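Local atomic coordinates of pectate lyase 1 (Juniperus ashei, PDB entry 1PXZ), a protein that cleaves pectate by elimination with low activity, depends on calcium as cofactor, and is the major allergen of cedar pollen. Residues Leu118-His124 with Ile163-Ser169; His124-Thr128 with Asp170-Gly174. All blocks are in the same frame, centred on the assembly; numbering follows the deposited sequence.

Contact 1 of 2, residues Leu118-His124 with Ile163-Ser169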
ATOM      1  N   LEU A 118       7.333   0.080   4.854  1.00  6.82           N
ATOM      2  CA  LEU A 118       7.168   1.538   4.861  1.00  9.44           C
ATOM      3  C   LEU A 118       6.090   1.827   5.894  1.00 10.21           C
ATOM      4  O   LEU A 118       4.971   1.371   5.696  1.00  7.31           O
ATOM      5  CB  LEU A 118       6.775   2.090   3.510  1.00  7.16           C
ATOM      6  CG  LEU A 118       7.731   1.795   2.350  1.00 11.47           C
ATOM      7  CD1 LEU A 118       7.111   2.224   1.035  1.00 15.10           C
ATOM      8  CD2 LEU A 118       9.079   2.489   2.573  1.00  7.94           C
ATOM      9  N   HIS A 119       6.435   2.545   6.953  1.00  5.71           N
ATOM     10  CA  HIS A 119       5.502   2.669   8.050  1.00  7.99           C
ATOM     11  C   HIS A 119       5.481   4.072   8.660  1.00 11.85           C
ATOM     12  O   HIS A 119       6.542   4.642   8.913  1.00  6.82           O
ATOM     13  CB  HIS A 119       5.920   1.655   9.103  1.00  3.03           C
ATOM     14  CG  HIS A 119       5.266   1.731  10.436  1.00  5.43           C
ATOM     15  ND1 HIS A 119       4.065   1.100  10.709  1.00  6.56           N
ATOM     16  CD2 HIS A 119       5.654   2.324  11.592  1.00  9.64           C
ATOM     17  CE1 HIS A 119       3.735   1.330  11.984  1.00  8.26           C
ATOM     18  NE2 HIS A 119       4.682   2.076  12.535  1.00 10.75           N
ATOM     19  N   SER A 120       4.283   4.548   8.894  1.00  7.75           N
ATOM     20  CA  SER A 120       3.968   5.788   9.603  1.00  4.87           C
ATOM     21  C   SER A 120       4.583   7.031   8.970  1.00 11.62           C
ATOM     22  O   SER A 120       5.089   7.938   9.651  1.00  7.13           O
ATOM     23  CB  SER A 120       4.367   5.624  11.074  1.00  8.80           C
ATOM     24  OG  SER A 120       3.748   6.615  11.874  1.00 18.14           O
ATOM     25  N   LEU A 121       4.469   7.077   7.650  1.00  8.57           N
ATOM     26  CA  LEU A 121       4.862   8.232   6.859  1.00  7.86           C
ATOM     27  C   LEU A 121       3.651   9.001   6.340  1.00 13.50           C
ATOM     28  O   LEU A 121       2.596   8.450   6.011  1.00  8.50           O
ATOM     29  CB  LEU A 121       5.688   7.822   5.636  1.00  6.45           C
ATOM     30  CG  LEU A 121       6.892   6.922   5.899  1.00  8.83           C
ATOM     31  CD1 LEU A 121       7.508   6.430   4.598  1.00  8.55           C
ATOM     32  CD2 LEU A 121       7.888   7.690   6.778  1.00 14.28           C
ATOM     33  N   HIS A 122       3.840  10.320   6.234  1.00  7.47           N
ATOM     34  CA  HIS A 122       2.869  11.100   5.462  1.00  9.00           C
ATOM     35  C   HIS A 122       3.390  11.252   4.037  1.00 12.51           C
ATOM     36  O   HIS A 122       4.538  11.716   3.889  1.00 11.47           O
ATOM     37  CB  HIS A 122       2.689  12.490   6.033  1.00  5.84           C
ATOM     38  CG  HIS A 122       2.290  12.595   7.464  1.00 10.90           C
ATOM     39  ND1 HIS A 122       0.969  12.843   7.807  1.00 11.86           N
ATOM     40  CD2 HIS A 122       2.992  12.523   8.622  1.00  9.33           C
ATOM     41  CE1 HIS A 122       0.879  12.905   9.126  1.00 11.34           C
ATOM     42  NE2 HIS A 122       2.082  12.716   9.646  1.00 14.95           N
ATOM     43  N   ILE A 123       2.659  10.915   2.998  1.00  8.92           N
ATOM     44  CA  ILE A 123       3.156  11.186   1.641  1.00  7.98           C
ATOM     45  C   ILE A 123       2.053  11.909   0.890  1.00 16.48           C
ATOM     46  O   ILE A 123       0.947  11.382   0.817  1.00  8.75           O
ATOM     47  CB  ILE A 123       3.595   9.929   0.882  1.00 14.40           C
ATOM     48  CG1 ILE A 123       4.502   9.028   1.714  1.00 11.89           C
ATOM     49  CG2 ILE A 123       4.248  10.304  -0.439  1.00 13.33           C
ATOM     50  CD1 ILE A 123       4.898   7.712   1.083  1.00 13.15           C
ATOM     51  N   HIS A 124       2.348  13.098   0.377  1.00  6.65           N
ATOM     52  CA  HIS A 124       1.339  13.827  -0.384  1.00  6.61           C
ATOM     53  C   HIS A 124       2.006  14.833  -1.315  1.00 12.99           C
ATOM     54  O   HIS A 124       3.164  15.173  -1.066  1.00 11.68           O
ATOM     55  CB  HIS A 124       0.383  14.539   0.571  1.00  8.44           C
ATOM     56  CG  HIS A 124       1.118  15.395   1.549  1.00 14.25           C
ATOM     57  ND1 HIS A 124       1.657  16.607   1.161  1.00 20.70           N
ATOM     58  CD2 HIS A 124       1.409  15.244   2.860  1.00 17.31           C
ATOM     59  CE1 HIS A 124       2.248  17.169   2.197  1.00 20.49           C
ATOM     60  NE2 HIS A 124       2.113  16.363   3.232  1.00 17.92           N
ATOM     61  N   ILE A 163       3.203  -2.157   3.476  1.00  4.33           N
ATOM     62  CA  ILE A 163       2.922  -0.709   3.536  1.00  6.01           C
ATOM     63  C   ILE A 163       1.905  -0.482   4.643  1.00  9.14           C
ATOM     64  O   ILE A 163       0.749  -0.882   4.459  1.00  8.02           O
ATOM     65  CB  ILE A 163       2.447  -0.257   2.158  1.00 10.27           C
ATOM     66  CG1 ILE A 163       3.518  -0.534   1.073  1.00 14.44           C
ATOM     67  CG2 ILE A 163       2.011   1.204   2.124  1.00  8.19           C
ATOM     68  CD1 ILE A 163       2.860  -0.395  -0.291  1.00 14.64           C
ATOM     69  N   ASP A 164       2.311   0.121   5.763  1.00  6.27           N
ATOM     70  CA  ASP A 164       1.507   0.093   6.977  1.00  7.55           C
ATOM     71  C   ASP A 164       1.434   1.430   7.699  1.00 10.46           C
ATOM     72  O   ASP A 164       2.477   2.062   7.914  1.00  7.72           O
ATOM     73  CB  ASP A 164       2.129  -0.943   7.933  1.00  7.50           C
ATOM     74  CG  ASP A 164       1.350  -1.180   9.199  1.00 15.28           C
ATOM     75  OD1 ASP A 164       0.210  -1.706   9.175  1.00 10.47           O
ATOM     76  OD2 ASP A 164       1.900  -0.824  10.260  1.00 11.19           O
ATOM     77  N   HIS A 165       0.217   1.818   8.091  1.00  6.44           N
ATOM     78  CA  HIS A 165       0.014   3.033   8.868  1.00  6.95           C
ATOM     79  C   HIS A 165       0.589   4.274   8.194  1.00  8.59           C
ATOM     80  O   HIS A 165       1.094   5.155   8.905  1.00  9.59           O
ATOM     81  CB  HIS A 165       0.643   2.852  10.261  1.00  5.00           C
ATOM     82  CG  HIS A 165      -0.286   2.224  11.273  1.00  8.61           C
ATOM     83  ND1 HIS A 165      -1.418   2.844  11.736  1.00  5.39           N
ATOM     84  CD2 HIS A 165      -0.254   1.029  11.906  1.00  7.66           C
ATOM     85  CE1 HIS A 165      -2.045   2.070  12.616  1.00  9.97           C
ATOM     86  NE2 HIS A 165      -1.353   0.942  12.743  1.00 10.55           N
ATOM     87  N   ASN A 166       0.506   4.397   6.878  1.00  5.39           N
ATOM     88  CA  ASN A 166       0.851   5.676   6.249  1.00  5.44           C
ATOM     89  C   ASN A 166      -0.375   6.524   6.003  1.00  8.47           C
ATOM     90  O   ASN A 166      -1.470   5.990   5.871  1.00  6.18           O
ATOM     91  CB  ASN A 166       1.549   5.424   4.912  1.00  4.60           C
ATOM     92  CG  ASN A 166       2.763   4.541   5.197  1.00  5.45           C
ATOM     93  OD1 ASN A 166       3.711   5.032   5.811  1.00  8.88           O
ATOM     94  ND2 ASN A 166       2.710   3.291   4.794  1.00  7.06           N
ATOM     95  N   SER A 167      -0.167   7.832   5.891  1.00  6.91           N
ATOM     96  CA  SER A 167      -1.207   8.781   5.490  1.00  6.12           C
ATOM     97  C   SER A 167      -0.928   9.277   4.081  1.00 11.97           C
ATOM     98  O   SER A 167       0.062   9.976   3.852  1.00  9.06           O
ATOM     99  CB  SER A 167      -1.231   9.932   6.503  1.00 11.90           C
ATOM    100  OG  SER A 167      -1.808   9.446   7.707  1.00 10.63           O
ATOM    101  N   LEU A 168      -1.753   8.902   3.109  1.00  8.14           N
ATOM    102  CA  LEU A 168      -1.445   9.061   1.698  1.00  8.78           C
ATOM    103  C   LEU A 168      -2.528   9.874   1.000  1.00 12.51           C
ATOM    104  O   LEU A 168      -3.676   9.427   1.051  1.00  7.84           O
ATOM    105  CB  LEU A 168      -1.335   7.679   1.031  1.00  5.35           C
ATOM    106  CG  LEU A 168      -0.375   6.722   1.762  1.00 10.78           C
ATOM    107  CD1 LEU A 168      -0.495   5.314   1.192  1.00 12.84           C
ATOM    108  CD2 LEU A 168       1.069   7.207   1.679  1.00  8.91           C
ATOM    109  N   SER A 169      -2.187  11.007   0.386  1.00  6.44           N
ATOM    110  CA  SER A 169      -3.241  11.861  -0.155  1.00  7.64           C
ATOM    111  C   SER A 169      -2.710  12.727  -1.290  1.00 15.69           C
ATOM    112  O   SER A 169      -1.497  12.896  -1.389  1.00 12.00           O
ATOM    113  CB  SER A 169      -3.815  12.766   0.944  1.00 10.53           C
ATOM    114  OG  SER A 169      -2.818  13.648   1.469  1.00 12.86           O
TER
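Leu118-His124 and Ile163-Ser169 are matching pieces of two neighbouring coils of the parallel beta-helix, stacked in register along their paired strands, one turn apart. Both pieces run strand, bend, strand: 118-119 pairs with 163-164 and 122-124 with 167-169, and the axes of the latter pair are 4.9 Å apart and nearly parallel. At the bends Ser120 and His165 take up left-handed backbone conformations, which turn the chain from one strand into the next. Here Asn166 is laid against the other coil as one rung of an asparagine ladder, continued by Asn190 on strand 185-195. Its side-chain amide grips the bend of the preceding coil with both its oxygen and its nitrogen. Leu121 N donates to a lone pair of Asn166 OD1 in the plane of that carbonyl, at 2.9 Å. Asn166 ND2 reaches Leu118 O at 3.1 Å in an almost straight bond. Leu118 O therefore serves two donors: Asp164 N meets it nearly head-on, and the amide from above the carbonyl plane. Inside the coil Leu168 CD2 packs along Ile123, 3.8 Å from Ile123 CB, on the same side as Leu118 and Ile163; residues of strands 108-111 and 153-156 pack against this apolar side. On the outer side, the ring of His119 and the carboxylate of Asp164 stand side by side, their planes only 12° apart. Asp164 OD1 is taken by Ser188 and Asn189 of the following coil, which should help hold the carboxylate in its rotation. With its CG anti to the backbone N (chi1 170°), His119 brings its ring edge beside this acid, and ND1 donates to the anti side of Asp164 OD2 at 2.9 Å through a bent N-H (134°).

Contact 2 of 2, residues His124-Thr128 with Asp170-Gly174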
ATOM      1  N   HIS A 124       2.348  13.098   0.377  1.00  6.65           N
ATOM      2  CA  HIS A 124       1.339  13.827  -0.384  1.00  6.61           C
ATOM      3  C   HIS A 124       2.006  14.833  -1.315  1.00 12.99           C
ATOM      4  O   HIS A 124       3.164  15.173  -1.066  1.00 11.68           O
ATOM      5  CB  HIS A 124       0.383  14.539   0.571  1.00  8.44           C
ATOM      6  CG  HIS A 124       1.118  15.395   1.549  1.00 14.25           C
ATOM      7  ND1 HIS A 124       1.657  16.607   1.161  1.00 20.70           N
ATOM      8  CD2 HIS A 124       1.409  15.244   2.860  1.00 17.31           C
ATOM      9  CE1 HIS A 124       2.248  17.169   2.197  1.00 20.49           C
ATOM     10  NE2 HIS A 124       2.113  16.363   3.232  1.00 17.92           N
ATOM     11  N   GLY A 125       1.278  15.248  -2.334  1.00 15.33           N
ATOM     12  CA  GLY A 125       1.788  16.169  -3.329  1.00 12.04           C
ATOM     13  C   GLY A 125       2.873  15.563  -4.204  1.00 14.73           C
ATOM     14  O   GLY A 125       3.689  16.315  -4.741  1.00 15.76           O
ATOM     15  N   CYS A 126       2.923  14.238  -4.384  1.00 12.17           N
ATOM     16  CA  CYS A 126       3.955  13.689  -5.249  1.00 10.30           C
ATOM     17  C   CYS A 126       3.735  14.127  -6.688  1.00 15.87           C
ATOM     18  O   CYS A 126       2.608  14.249  -7.168  1.00 18.07           O
ATOM     19  CB  CYS A 126       3.989  12.151  -5.191  1.00 14.62           C
ATOM     20  SG  CYS A 126       4.195  11.552  -3.491  1.00 19.44           S
ATOM     21  N   ASN A 127       4.817  14.365  -7.405  1.00 17.00           N
ATOM     22  CA  ASN A 127       4.686  14.931  -8.742  1.00 17.86           C
ATOM     23  C   ASN A 127       5.509  14.199  -9.779  1.00 15.13           C
ATOM     24  O   ASN A 127       6.439  13.500  -9.396  1.00 20.39           O
ATOM     25  CB  ASN A 127       5.175  16.388  -8.705  1.00 25.45           C
ATOM     26  CG  ASN A 127       4.715  17.148  -9.931  1.00 34.79           C
ATOM     27  OD1 ASN A 127       5.529  17.697 -10.671  1.00 71.76           O
ATOM     28  ND2 ASN A 127       3.402  17.169 -10.115  1.00 35.62           N
ATOM     29  N   THR A 128       5.159  14.381 -11.041  1.00 21.91           N
ATOM     30  CA  THR A 128       5.899  13.804 -12.155  1.00 20.45           C
ATOM     31  C   THR A 128       7.385  14.130 -12.052  1.00 20.39           C
ATOM     32  O   THR A 128       7.802  15.247 -11.754  1.00 20.54           O
ATOM     33  CB  THR A 128       5.371  14.315 -13.507  1.00 23.89           C
ATOM     34  OG1 THR A 128       4.023  13.843 -13.657  1.00 31.74           O
ATOM     35  CG2 THR A 128       6.192  13.735 -14.655  1.00 23.03           C
ATOM     36  N   ASP A 170      -3.594  13.243  -2.124  1.00 12.83           N
ATOM     37  CA  ASP A 170      -3.319  14.333  -3.033  1.00  9.72           C
ATOM     38  C   ASP A 170      -2.042  14.192  -3.831  1.00 16.18           C
ATOM     39  O   ASP A 170      -1.185  15.086  -3.769  1.00 13.83           O
ATOM     40  CB  ASP A 170      -3.230  15.614  -2.172  1.00 16.40           C
ATOM     41  CG  ASP A 170      -3.188  16.882  -3.010  1.00 26.66           C
ATOM     42  OD1 ASP A 170      -3.658  16.852  -4.167  1.00 18.01           O
ATOM     43  OD2 ASP A 170      -2.658  17.885  -2.487  1.00 25.85           O
ATOM     44  N   CYS A 171      -1.898  13.103  -4.582  1.00 10.75           N
ATOM     45  CA  CYS A 171      -0.766  12.993  -5.495  1.00 12.71           C
ATOM     46  C   CYS A 171      -1.206  13.194  -6.931  1.00 21.29           C
ATOM     47  O   CYS A 171      -2.409  13.193  -7.210  1.00 16.14           O
ATOM     48  CB  CYS A 171      -0.084  11.619  -5.319  1.00 10.14           C
ATOM     49  SG  CYS A 171       0.771  11.661  -3.708  1.00 15.16           S
ATOM     50  N   SER A 172      -0.253  13.364  -7.856  1.00 10.94           N
ATOM     51  CA  SER A 172      -0.717  13.674  -9.216  1.00 18.80           C
ATOM     52  C   SER A 172      -1.280  12.438  -9.897  1.00 21.85           C
ATOM     53  O   SER A 172      -2.226  12.576 -10.680  1.00 20.89           O
ATOM     54  CB  SER A 172       0.404  14.305 -10.048  1.00 21.47           C
ATOM     55  OG  SER A 172       1.489  13.401 -10.174  1.00 32.70           O
ATOM     56  N   ASP A 173      -0.752  11.251  -9.621  1.00 16.88           N
ATOM     57  CA  ASP A 173      -1.270  10.068 -10.328  1.00 16.70           C
ATOM     58  C   ASP A 173      -1.839   9.071  -9.340  1.00 16.28           C
ATOM     59  O   ASP A 173      -2.992   9.254  -8.940  1.00 20.27           O
ATOM     60  CB  ASP A 173      -0.165   9.447 -11.184  1.00 19.62           C
ATOM     61  CG  ASP A 173       0.224  10.450 -12.268  1.00 36.18           C
ATOM     62  OD1 ASP A 173      -0.543  10.549 -13.252  1.00 36.70           O
ATOM     63  OD2 ASP A 173       1.266  11.124 -12.138  1.00 54.23           O
ATOM     64  N   GLY A 174      -1.096   8.047  -8.921  1.00 11.45           N
ATOM     65  CA  GLY A 174      -1.663   7.121  -7.947  1.00 13.76           C
ATOM     66  C   GLY A 174      -1.090   7.258  -6.552  1.00 16.86           C
ATOM     67  O   GLY A 174      -0.102   7.947  -6.299  1.00 16.79           O
TER
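Asp170 opens the second segment by offering its backbone carbonyl to the first: Gly125 N donates to Asp170 O at 2.9 Å, approaching from above the carbonyl plane through a bent bond of 137°. Both residues have positive phi, so the two coils turn together as they leave their paired strands, a small instance of how stacked beta-helix turns repeat one another's bends. Cys171 follows with its sulfur facing residues 124-128. Its first torsion (chi1 -71°) sets SG beside its own backbone N, where it accepts a hydrogen bond from Cys126 N at 3.4 Å. The sulfurs of Cys171 and Cys126 also lie 3.4 Å apart, but Cys126 is committed to a disulfide with Cys107 of the preceding coil. At Ser172 the direction of donation reverses, Ser172 N giving its hydrogen to Cys126 O at 3.1 Å. The Ser172 hydroxyl donates to Asp173 OD2, meeting it from above the carboxylate plane. Asp173 OD2 also accepts from Gly150 N, and comes no nearer than 4.2 Å to Thr128 OG1. Asp173 is probably a calcium ligand, as in related pectate lyases, so these two bonds would help orient its carboxylate. Beyond it the chain enters strand 174-179, while 124-128 leads on to the antiparallel pair of strands 132-137 and 141-145; the contact thus occupies the loops that follow the stacked strands 122-124 and 167-169.

In the fold
Contacts 1 and 2 are successive stretches of one seam between two coils, their centres 13 Å apart, and His124 belongs to both. Along this seam the regular strand pairing of 118-124 with 163-169 gives way to the irregular loop-to-loop pairing of 124-128 with 170-174. The change in setting is marked: contact 1 is buried and contact 2 lies at the surface, the centre of contact 1 being about 8 Å from the centre of the chain and that of contact 2 about 15 Å. Contact 2 supplies Asp173 to the probable calcium site, whose other proposed ligands, Asp149 and Asp177, have side chains about 4 and 7 Å from its own; in contact 1, the side chain of Ile123 is about 12 Å from that of Asp173.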